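Local coordinates for protein putative peptidyl-arginine deiminase (Chlorobium tepidum, PDB 1XKN) that probably acts as a hydrolase that deiminates guanidino substrates such as agmatine or peptidyl-arginine, at residues A[227-235]-A[262-271]; A[280-290]-A[331-342]. One frame throughout, in Å; residues are numbered along the deposited sequence.

How the interactions relate
Both contacts lie within one Porphyromonas-type peptidyl-arginine deiminase chain, and interaction 1 closes along the sequence before interaction 2 opens. The centre of interaction 1, a pair of strands, is about 17 Å from the centre of the chain. That of interaction 2, which joins two mostly irregular segments, is about 9 Å from it. The centres of the two contacts are about 19 Å apart, yet they touch. Where strand 265-269 runs out, Pro270 O packs 3.3 Å from Tyr286 CD2, and Met271 CE lies 3.6 Å from Ala284 O. The bound sodium ion is coordinated elsewhere, by Asn117, Trp118 and Asn134. The side chain of His342, in interaction 2, is about 11 Å from the bound sodium ion.

Interaction 1 of 2, residues A[227-235]-A[262-271]; sequences ENTVVIAVE and KPLNIVKLPM
Val231 and Val267 lie side by side and point the same way, with Val231 CG1 3.8 Å from Val267 CB. They form the middle pair of two parallel strands, 229-233 and 265-269. Six backbone hydrogen bonds join the segments, from Asn265 N to Asn228 O at one end to Val234 N to Leu269 O (2.7 Å) at the other. The short strand axes cross at -30°. Past the last direct bond a water fills in: it donates to Val234 O (2.8 Å) and accepts from Met271 N. On the valine face Leu269 CD1 reaches Val231 CB at 3.8 Å, and Thr229 CG2 meets Val267 CG2. On the other face Ile232 CG2 touches Ile266 CG2 at 3.7 Å. Lys268 runs across Val234 at about a right angle. Its CB is 3.5 Å from Val234 CG2, its CG lies near both Val234 methyls, and its CD is still 3.8 Å from CG2. The chain stays extended as far as CE, then bends at its last torsion (chi4 67°). This brings NZ to its hydrogen bond with Tyr250 OH of helix 243-253. That helix also packs on Ile232 and Ile266, while helix 305-316 packs on the Val231 and Leu269 face. The arrangement is a beta-alpha-beta unit: strand 229-233, helix 243-253 and strand 265-269, with the two strands as direct parallel neighbours.

Interaction 2 of 2, residues A[280-290]-A[331-342]; sequences ERLPASYANFY and IWGLGAIHCVTH
Asn288 and His338 meet through backbone and side chains. His338 N donates to Asn288 O at 3.0 Å and comes from well above the carbonyl plane (55° out of it). The Asn288 side chain turns in beside the chain at 336-339, with its CG 3.5 Å from His338 CB. Its amide stands nearly upright to the imidazole, the planes 85° apart. The next carbonyl, Phe289 O, lies 3.1 Å from His338 CD2. Further along, Thr341 makes a CH-pi contact: its CB sits 4.0 Å from the Tyr290 ring centroid, over the face. Tyr290 CB also rests on Ile337 CG2.

The other end is mostly apolar. Leu282 spreads its two methyls: CD1 touches Ile331 CG2 at 3.7 Å, and CD2 meets the Trp332 ring edge at CE3, 3.5 Å away. Pro283 CD packs on Leu334 CD2 at 3.9 Å, and Ile331 CD1 lies against Pro283 O.

Local turns position these groups. Ser285 OG accepts from Ala287 N in an ST turn, within the type I turn that leads to Asn288. With CG anti to the backbone N (chi1 -163°), the His338 ring lies alongside Phe289 O. Hydrogen bonds from ND1 to Asp219 and NE2 to Glu11 fix its rotation. The contact is buried packing of two mostly irregular segments, with 331-342 leading into strand 342-345. Helix 36-50 packs on Tyr290 and Ile337. The Phe289 side chain starts away from 331-342 and touches both strand 295-300 and helix 305-316.

Interaction 1 of 2, residues A[227-235]-A[262-271]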
loop_
_atom_site.group_PDB
_atom_site.type_symbol
_atom_site.label_atom_id
_atom_site.label_comp_id
_atom_site.label_asym_id
_atom_site.label_seq_id
_atom_site.Cartn_x
_atom_site.Cartn_y
_atom_site.Cartn_z
ATOM N N GLU A 227 16.114 -5.909 0.563
ATOM C CA GLU A 227 16.758 -5.706 -0.728
ATOM C C GLU A 227 16.724 -6.868 -1.719
ATOM O O GLU A 227 16.585 -6.652 -2.925
ATOM C CB GLU A 227 18.203 -5.273 -0.489
ATOM C CG GLU A 227 18.821 -4.477 -1.611
ATOM C CD GLU A 227 19.965 -3.612 -1.121
ATOM O OE1 GLU A 227 21.024 -4.166 -0.751
ATOM O OE2 GLU A 227 19.792 -2.377 -1.082
ATOM N N ASN A 228 16.855 -8.096 -1.228
ATOM C CA ASN A 228 16.849 -9.241 -2.131
ATOM C C ASN A 228 15.877 -10.348 -1.751
ATOM O O ASN A 228 16.042 -11.492 -2.175
ATOM C CB ASN A 228 18.272 -9.806 -2.272
ATOM C CG ASN A 228 18.879 -10.241 -0.947
ATOM O OD1 ASN A 228 20.101 -10.388 -0.837
ATOM N ND2 ASN A 228 18.042 -10.459 0.057
ATOM N N THR A 229 14.847 -10.011 -0.979
ATOM C CA THR A 229 13.877 -11.020 -0.570
ATOM C C THR A 229 12.433 -10.621 -0.843
ATOM O O THR A 229 11.999 -9.526 -0.487
ATOM C CB THR A 229 14.020 -11.353 0.928
ATOM O OG1 THR A 229 15.368 -11.762 1.195
ATOM C CG2 THR A 229 13.072 -12.482 1.314
ATOM N N VAL A 230 11.699 -11.523 -1.486
ATOM C CA VAL A 230 10.301 -11.293 -1.803
ATOM C C VAL A 230 9.436 -12.329 -1.107
ATOM O O VAL A 230 9.738 -13.524 -1.142
ATOM C CB VAL A 230 10.035 -11.402 -3.322
ATOM C CG1 VAL A 230 8.542 -11.253 -3.608
ATOM C CG2 VAL A 230 10.816 -10.335 -4.060
ATOM N N VAL A 231 8.379 -11.868 -0.448
ATOM C CA VAL A 231 7.458 -12.788 0.196
ATOM C C VAL A 231 6.288 -12.902 -0.769
ATOM O O VAL A 231 5.838 -11.902 -1.332
ATOM C CB VAL A 231 6.955 -12.273 1.577
ATOM C CG1 VAL A 231 8.083 -12.331 2.588
ATOM C CG2 VAL A 231 6.408 -10.855 1.463
ATOM N N ILE A 232 5.821 -14.120 -0.992
ATOM C CA ILE A 232 4.702 -14.314 -1.893
ATOM C C ILE A 232 3.710 -15.309 -1.323
ATOM O O ILE A 232 4.084 -16.348 -0.776
ATOM C CB ILE A 232 5.169 -14.785 -3.298
ATOM C CG1 ILE A 232 3.948 -14.973 -4.205
ATOM C CG2 ILE A 232 5.986 -16.068 -3.186
ATOM C CD1 ILE A 232 4.280 -15.249 -5.660
ATOM N N ALA A 233 2.433 -14.964 -1.434
ATOM C CA ALA A 233 1.372 -15.824 -0.943
ATOM C C ALA A 233 1.297 -17.056 -1.822
ATOM O O ALA A 233 1.358 -16.963 -3.052
ATOM C CB ALA A 233 0.050 -15.086 -0.975
ATOM N N VAL A 234 1.176 -18.215 -1.191
ATOM C CA VAL A 234 1.084 -19.460 -1.932
ATOM C C VAL A 234 -0.056 -20.299 -1.378
ATOM O O VAL A 234 -0.122 -20.561 -0.178
ATOM C CB VAL A 234 2.413 -20.250 -1.860
ATOM C CG1 VAL A 234 3.462 -19.571 -2.733
ATOM C CG2 VAL A 234 2.898 -20.323 -0.431
ATOM N N GLU A 235 -0.974 -20.690 -2.256
ATOM C CA GLU A 235 -2.113 -21.507 -1.861
ATOM C C GLU A 235 -1.723 -22.970 -2.005
ATOM O O GLU A 235 -1.129 -23.362 -3.010
ATOM C CB GLU A 235 -3.318 -21.187 -2.750
ATOM C CG GLU A 235 -4.546 -22.059 -2.510
ATOM C CD GLU A 235 -5.012 -22.029 -1.069
ATOM O OE1 GLU A 235 -5.190 -20.921 -0.521
ATOM O OE2 GLU A 235 -5.212 -23.114 -0.483
ATOM N N LYS A 262 21.870 -12.260 -9.373
ATOM C CA LYS A 262 21.741 -13.294 -8.350
ATOM C C LYS A 262 20.266 -13.590 -8.079
ATOM O O LYS A 262 19.432 -12.687 -8.073
ATOM C CB LYS A 262 22.440 -12.834 -7.064
ATOM C CG LYS A 262 22.370 -13.808 -5.898
ATOM C CD LYS A 262 23.311 -13.391 -4.767
ATOM C CE LYS A 262 22.968 -12.008 -4.213
ATOM N NZ LYS A 262 21.632 -11.977 -3.551
ATOM N N PRO A 263 19.922 -14.870 -7.862
ATOM C CA PRO A 263 18.518 -15.205 -7.598
ATOM C C PRO A 263 17.962 -14.541 -6.344
ATOM O O PRO A 263 18.625 -14.483 -5.308
ATOM C CB PRO A 263 18.535 -16.733 -7.495
ATOM C CG PRO A 263 19.935 -17.039 -7.046
ATOM C CD PRO A 263 20.765 -16.077 -7.854
ATOM N N LEU A 264 16.743 -14.023 -6.444
ATOM C CA LEU A 264 16.109 -13.386 -5.300
ATOM C C LEU A 264 15.683 -14.475 -4.323
ATOM O O LEU A 264 15.374 -15.596 -4.727
ATOM C CB LEU A 264 14.874 -12.595 -5.746
ATOM C CG LEU A 264 15.111 -11.429 -6.710
ATOM C CD1 LEU A 264 13.779 -10.832 -7.149
ATOM C CD2 LEU A 264 15.975 -10.382 -6.027
ATOM N N ASN A 265 15.684 -14.147 -3.036
ATOM C CA ASN A 265 15.261 -15.088 -2.010
ATOM C C ASN A 265 13.741 -15.022 -1.987
ATOM O O ASN A 265 13.169 -13.935 -1.924
ATOM C CB ASN A 265 15.813 -14.675 -0.644
ATOM C CG ASN A 265 17.327 -14.689 -0.595
ATOM O OD1 ASN A 265 17.953 -13.710 -0.177
ATOM N ND2 ASN A 265 17.925 -15.794 -1.019
ATOM N N ILE A 266 13.090 -16.179 -2.041
ATOM C CA ILE A 266 11.633 -16.225 -2.050
ATOM C C ILE A 266 11.089 -16.883 -0.787
ATOM O O ILE A 266 11.377 -18.049 -0.510
ATOM C CB ILE A 266 11.119 -17.005 -3.280
ATOM C CG1 ILE A 266 11.801 -16.491 -4.556
ATOM C CG2 ILE A 266 9.607 -16.881 -3.386
ATOM C CD1 ILE A 266 11.592 -15.015 -4.844
ATOM N N VAL A 267 10.309 -16.127 -0.020
ATOM C CA VAL A 267 9.712 -16.632 1.213
ATOM C C VAL A 267 8.223 -16.850 0.975
ATOM O O VAL A 267 7.524 -15.941 0.534
ATOM C CB VAL A 267 9.901 -15.625 2.371
ATOM C CG1 VAL A 267 9.168 -16.106 3.614
ATOM C CG2 VAL A 267 11.383 -15.454 2.666
ATOM N N LYS A 268 7.742 -18.055 1.259
ATOM C CA LYS A 268 6.332 -18.362 1.064
ATOM C C LYS A 268 5.472 -17.884 2.226
ATOM O O LYS A 268 5.860 -17.984 3.392
ATOM C CB LYS A 268 6.119 -19.871 0.896
ATOM C CG LYS A 268 6.743 -20.476 -0.347
ATOM C CD LYS A 268 6.297 -21.924 -0.510
ATOM C CE LYS A 268 6.935 -22.573 -1.726
ATOM N NZ LYS A 268 8.407 -22.727 -1.554
ATOM N N LEU A 269 4.302 -17.352 1.891
ATOM C CA LEU A 269 3.341 -16.895 2.882
ATOM C C LEU A 269 2.056 -17.656 2.612
ATOM O O LEU A 269 1.751 -17.982 1.466
ATOM C CB LEU A 269 3.076 -15.390 2.742
ATOM C CG LEU A 269 3.903 -14.452 3.629
ATOM C CD1 LEU A 269 3.613 -13.006 3.266
ATOM C CD2 LEU A 269 3.572 -14.712 5.092
ATOM N N PRO A 270 1.297 -17.982 3.663
ATOM C CA PRO A 270 0.053 -18.704 3.410
ATOM C C PRO A 270 -0.993 -17.728 2.887
ATOM O O PRO A 270 -0.771 -16.516 2.886
ATOM C CB PRO A 270 -0.309 -19.256 4.790
ATOM C CG PRO A 270 0.224 -18.204 5.714
ATOM C CD PRO A 270 1.561 -17.856 5.106
HETATM N N MSE A 271 -2.109 -18.264 2.408
HETATM C CA MSE A 271 -3.218 -17.441 1.948
HETATM C C MSE A 271 -4.263 -17.655 3.028
HETATM O O MSE A 271 -4.309 -18.714 3.647
HETATM C CB MSE A 271 -3.781 -17.943 0.617
HETATM C CG MSE A 271 -3.092 -17.402 -0.625
HETATM SE SE MSE A 271 -3.340 -15.504 -0.888
HETATM C CE MSE A 271 -5.209 -15.577 -1.432
HETATM O O HOH W 1 -1.924 -21.125 1.885
#

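Interaction 2 of 2, residues A[280-290]-A[331-342]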
loop_
_atom_site.group_PDB
_atom_site.type_symbol
_atom_site.label_atom_id
_atom_site.label_comp_id
_atom_site.label_asym_id
_atom_site.label_seq_id
_atom_site.Cartn_x
_atom_site.Cartn_y
_atom_site.Cartn_z
ATOM N N GLU A 280 -20.096 -13.719 -2.262
ATOM C CA GLU A 280 -18.999 -13.311 -3.133
ATOM C C GLU A 280 -17.641 -13.525 -2.477
ATOM O O GLU A 280 -17.458 -13.245 -1.292
ATOM C CB GLU A 280 -19.137 -11.834 -3.511
ATOM C CG GLU A 280 -20.533 -11.432 -3.978
ATOM C CD GLU A 280 -20.612 -9.985 -4.434
ATOM O OE1 GLU A 280 -19.810 -9.154 -3.956
ATOM O OE2 GLU A 280 -21.493 -9.671 -5.263
ATOM N N ARG A 281 -16.691 -14.026 -3.260
ATOM C CA ARG A 281 -15.335 -14.261 -2.776
ATOM C C ARG A 281 -14.665 -12.899 -2.586
ATOM O O ARG A 281 -14.733 -12.039 -3.466
ATOM C CB ARG A 281 -14.559 -15.103 -3.801
ATOM C CG ARG A 281 -13.139 -15.496 -3.389
ATOM C CD ARG A 281 -13.155 -16.433 -2.191
ATOM N NE ARG A 281 -11.829 -16.940 -1.831
ATOM C CZ ARG A 281 -11.218 -17.958 -2.433
ATOM N NH1 ARG A 281 -11.804 -18.595 -3.437
ATOM N NH2 ARG A 281 -10.023 -18.354 -2.017
ATOM N N LEU A 282 -14.038 -12.704 -1.427
ATOM C CA LEU A 282 -13.353 -11.455 -1.114
ATOM C C LEU A 282 -11.843 -11.670 -1.252
ATOM O O LEU A 282 -11.337 -12.756 -0.980
ATOM C CB LEU A 282 -13.704 -11.001 0.305
ATOM C CG LEU A 282 -15.210 -10.923 0.601
ATOM C CD1 LEU A 282 -15.434 -10.302 1.980
ATOM C CD2 LEU A 282 -15.910 -10.098 -0.470
ATOM N N PRO A 283 -11.106 -10.630 -1.674
ATOM C CA PRO A 283 -9.650 -10.695 -1.865
ATOM C C PRO A 283 -8.793 -10.638 -0.602
ATOM O O PRO A 283 -7.863 -9.839 -0.505
ATOM C CB PRO A 283 -9.384 -9.523 -2.802
ATOM C CG PRO A 283 -10.358 -8.499 -2.309
ATOM C CD PRO A 283 -11.626 -9.303 -2.053
ATOM N N ALA A 284 -9.103 -11.501 0.360
ATOM C CA ALA A 284 -8.357 -11.554 1.612
ATOM C C ALA A 284 -6.941 -12.068 1.365
ATOM O O ALA A 284 -6.752 -13.108 0.732
ATOM C CB ALA A 284 -9.074 -12.464 2.602
ATOM N N SER A 285 -5.946 -11.346 1.871
ATOM C CA SER A 285 -4.560 -11.755 1.693
ATOM C C SER A 285 -3.621 -11.170 2.738
ATOM O O SER A 285 -3.674 -9.979 3.037
ATOM C CB SER A 285 -4.063 -11.355 0.306
ATOM O OG SER A 285 -2.688 -11.673 0.168
ATOM N N TYR A 286 -2.762 -12.018 3.289
ATOM C CA TYR A 286 -1.804 -11.572 4.289
ATOM C C TYR A 286 -0.711 -10.713 3.671
ATOM O O TYR A 286 0.022 -10.038 4.387
ATOM C CB TYR A 286 -1.167 -12.769 4.996
ATOM C CG TYR A 286 -2.159 -13.658 5.707
ATOM C CD1 TYR A 286 -2.986 -13.152 6.709
ATOM C CD2 TYR A 286 -2.273 -15.005 5.376
ATOM C CE1 TYR A 286 -3.910 -13.969 7.365
ATOM C CE2 TYR A 286 -3.187 -15.832 6.022
ATOM C CZ TYR A 286 -4.002 -15.309 7.013
ATOM O OH TYR A 286 -4.905 -16.129 7.643
ATOM N N ALA A 287 -0.590 -10.739 2.347
ATOM C CA ALA A 287 0.430 -9.934 1.685
ATOM C C ALA A 287 0.073 -8.454 1.765
ATOM O O ALA A 287 0.917 -7.592 1.522
ATOM C CB ALA A 287 0.575 -10.351 0.225
ATOM N N ASN A 288 -1.180 -8.159 2.099
ATOM C CA ASN A 288 -1.621 -6.776 2.192
ATOM C C ASN A 288 -1.321 -6.200 3.577
ATOM O O ASN A 288 -2.171 -5.565 4.201
ATOM C CB ASN A 288 -3.122 -6.680 1.875
ATOM C CG ASN A 288 -3.504 -5.343 1.254
ATOM O OD1 ASN A 288 -3.085 -5.016 0.138
ATOM N ND2 ASN A 288 -4.291 -4.563 1.977
ATOM N N PHE A 289 -0.095 -6.427 4.038
ATOM C CA PHE A 289 0.367 -5.936 5.333
ATOM C C PHE A 289 1.050 -4.586 5.133
ATOM O O PHE A 289 1.361 -4.197 4.007
ATOM C CB PHE A 289 1.361 -6.930 5.959
ATOM C CG PHE A 289 2.616 -7.154 5.142
ATOM C CD1 PHE A 289 3.674 -6.248 5.192
ATOM C CD2 PHE A 289 2.732 -8.268 4.316
ATOM C CE1 PHE A 289 4.829 -6.453 4.434
ATOM C CE2 PHE A 289 3.880 -8.484 3.553
ATOM C CZ PHE A 289 4.932 -7.573 3.609
ATOM N N TYR A 290 1.274 -3.863 6.226
ATOM C CA TYR A 290 1.940 -2.572 6.141
ATOM C C TYR A 290 3.135 -2.542 7.083
ATOM O O TYR A 290 3.023 -2.925 8.252
ATOM C CB TYR A 290 0.976 -1.438 6.508
ATOM C CG TYR A 290 1.638 -0.076 6.536
ATOM C CD1 TYR A 290 2.190 0.479 5.377
ATOM C CD2 TYR A 290 1.716 0.660 7.716
ATOM C CE1 TYR A 290 2.798 1.733 5.394
ATOM C CE2 TYR A 290 2.326 1.920 7.745
ATOM C CZ TYR A 290 2.859 2.447 6.585
ATOM O OH TYR A 290 3.452 3.688 6.615
ATOM N N ILE A 331 -12.236 -6.012 4.711
ATOM C CA ILE A 331 -12.061 -6.643 3.405
ATOM C C ILE A 331 -13.285 -6.611 2.482
ATOM O O ILE A 331 -13.168 -6.857 1.280
ATOM C CB ILE A 331 -11.547 -8.106 3.572
ATOM C CG1 ILE A 331 -10.946 -8.605 2.256
ATOM C CG2 ILE A 331 -12.672 -9.019 4.016
ATOM C CD1 ILE A 331 -9.789 -7.756 1.748
ATOM N N TRP A 332 -14.454 -6.307 3.038
ATOM C CA TRP A 332 -15.673 -6.212 2.235
ATOM C C TRP A 332 -15.502 -5.005 1.309
ATOM O O TRP A 332 -16.193 -4.876 0.301
ATOM C CB TRP A 332 -16.894 -6.033 3.150
ATOM C CG TRP A 332 -18.225 -5.855 2.450
ATOM C CD1 TRP A 332 -19.207 -4.966 2.787
ATOM C CD2 TRP A 332 -18.726 -6.595 1.324
ATOM N NE1 TRP A 332 -20.286 -5.102 1.943
ATOM C CE2 TRP A 332 -20.019 -6.093 1.036
ATOM C CE3 TRP A 332 -18.214 -7.629 0.533
ATOM C CZ2 TRP A 332 -20.802 -6.590 -0.010
ATOM C CZ3 TRP A 332 -18.994 -8.127 -0.511
ATOM C CH2 TRP A 332 -20.277 -7.604 -0.771
ATOM N N GLY A 333 -14.560 -4.130 1.664
ATOM C CA GLY A 333 -14.272 -2.956 0.855
ATOM C C GLY A 333 -13.354 -3.330 -0.300
ATOM O O GLY A 333 -13.051 -2.502 -1.163
ATOM N N LEU A 334 -12.908 -4.587 -0.291
ATOM C CA LEU A 334 -12.041 -5.164 -1.316
ATOM C C LEU A 334 -10.571 -4.752 -1.217
ATOM O O LEU A 334 -9.817 -4.826 -2.191
ATOM C CB LEU A 334 -12.599 -4.856 -2.713
ATOM C CG LEU A 334 -14.097 -5.149 -2.877
ATOM C CD1 LEU A 334 -14.528 -4.797 -4.293
ATOM C CD2 LEU A 334 -14.390 -6.620 -2.585
ATOM N N GLY A 335 -10.177 -4.330 -0.020
ATOM C CA GLY A 335 -8.808 -3.924 0.251
ATOM C C GLY A 335 -8.600 -4.021 1.753
ATOM O O GLY A 335 -9.580 -4.024 2.502
ATOM N N ALA A 336 -7.348 -4.102 2.200
ATOM C CA ALA A 336 -7.059 -4.206 3.629
ATOM C C ALA A 336 -6.036 -3.178 4.131
ATOM O O ALA A 336 -5.970 -2.061 3.618
ATOM C CB ALA A 336 -6.599 -5.627 3.963
ATOM N N ILE A 337 -5.236 -3.559 5.127
ATOM C CA ILE A 337 -4.261 -2.644 5.723
ATOM C C ILE A 337 -3.333 -1.915 4.753
ATOM O O ILE A 337 -3.202 -0.693 4.825
ATOM C CB ILE A 337 -3.390 -3.360 6.785
ATOM C CG1 ILE A 337 -4.288 -4.093 7.787
ATOM C CG2 ILE A 337 -2.525 -2.339 7.530
ATOM C CD1 ILE A 337 -5.268 -3.194 8.526
ATOM N N HIS A 338 -2.681 -2.641 3.851
ATOM C CA HIS A 338 -1.779 -1.973 2.916
ATOM C C HIS A 338 -2.528 -0.998 2.017
ATOM O O HIS A 338 -2.024 0.079 1.693
ATOM C CB HIS A 338 -1.022 -2.986 2.051
ATOM C CG HIS A 338 0.185 -2.408 1.379
ATOM N ND1 HIS A 338 0.273 -2.234 0.014
ATOM C CD2 HIS A 338 1.338 -1.923 1.895
ATOM C CE1 HIS A 338 1.430 -1.666 -0.280
ATOM N NE2 HIS A 338 2.094 -1.467 0.843
ATOM N N CYS A 339 -3.743 -1.372 1.626
ATOM C CA CYS A 339 -4.559 -0.538 0.750
ATOM C C CYS A 339 -5.008 0.780 1.369
ATOM O O CYS A 339 -5.193 1.764 0.660
ATOM C CB CYS A 339 -5.798 -1.313 0.294
ATOM S SG CYS A 339 -5.462 -2.738 -0.753
ATOM N N VAL A 340 -5.182 0.812 2.685
ATOM C CA VAL A 340 -5.650 2.036 3.331
ATOM C C VAL A 340 -4.548 2.908 3.924
ATOM O O VAL A 340 -4.825 3.914 4.579
ATOM C CB VAL A 340 -6.696 1.717 4.432
ATOM C CG1 VAL A 340 -7.885 1.008 3.811
ATOM C CG2 VAL A 340 -6.072 0.861 5.533
ATOM N N THR A 341 -3.300 2.539 3.674
ATOM C CA THR A 341 -2.170 3.290 4.208
ATOM C C THR A 341 -1.199 3.755 3.136
ATOM O O THR A 341 -1.220 3.273 2.009
ATOM C CB THR A 341 -1.348 2.408 5.167
ATOM O OG1 THR A 341 -0.900 1.239 4.460
ATOM C CG2 THR A 341 -2.184 1.969 6.351
ATOM N N HIS A 342 -0.369 4.725 3.497
ATOM C CA HIS A 342 0.699 5.178 2.624
ATOM C C HIS A 342 1.727 5.846 3.496
ATOM O O HIS A 342 1.448 6.823 4.193
ATOM C CB HIS A 342 0.256 6.140 1.524
ATOM C CG HIS A 342 1.174 6.123 0.342
ATOM N ND1 HIS A 342 2.521 6.404 0.442
ATOM C CD2 HIS A 342 0.962 5.747 -0.941
ATOM C CE1 HIS A 342 3.099 6.194 -0.728
ATOM N NE2 HIS A 342 2.175 5.794 -1.583
#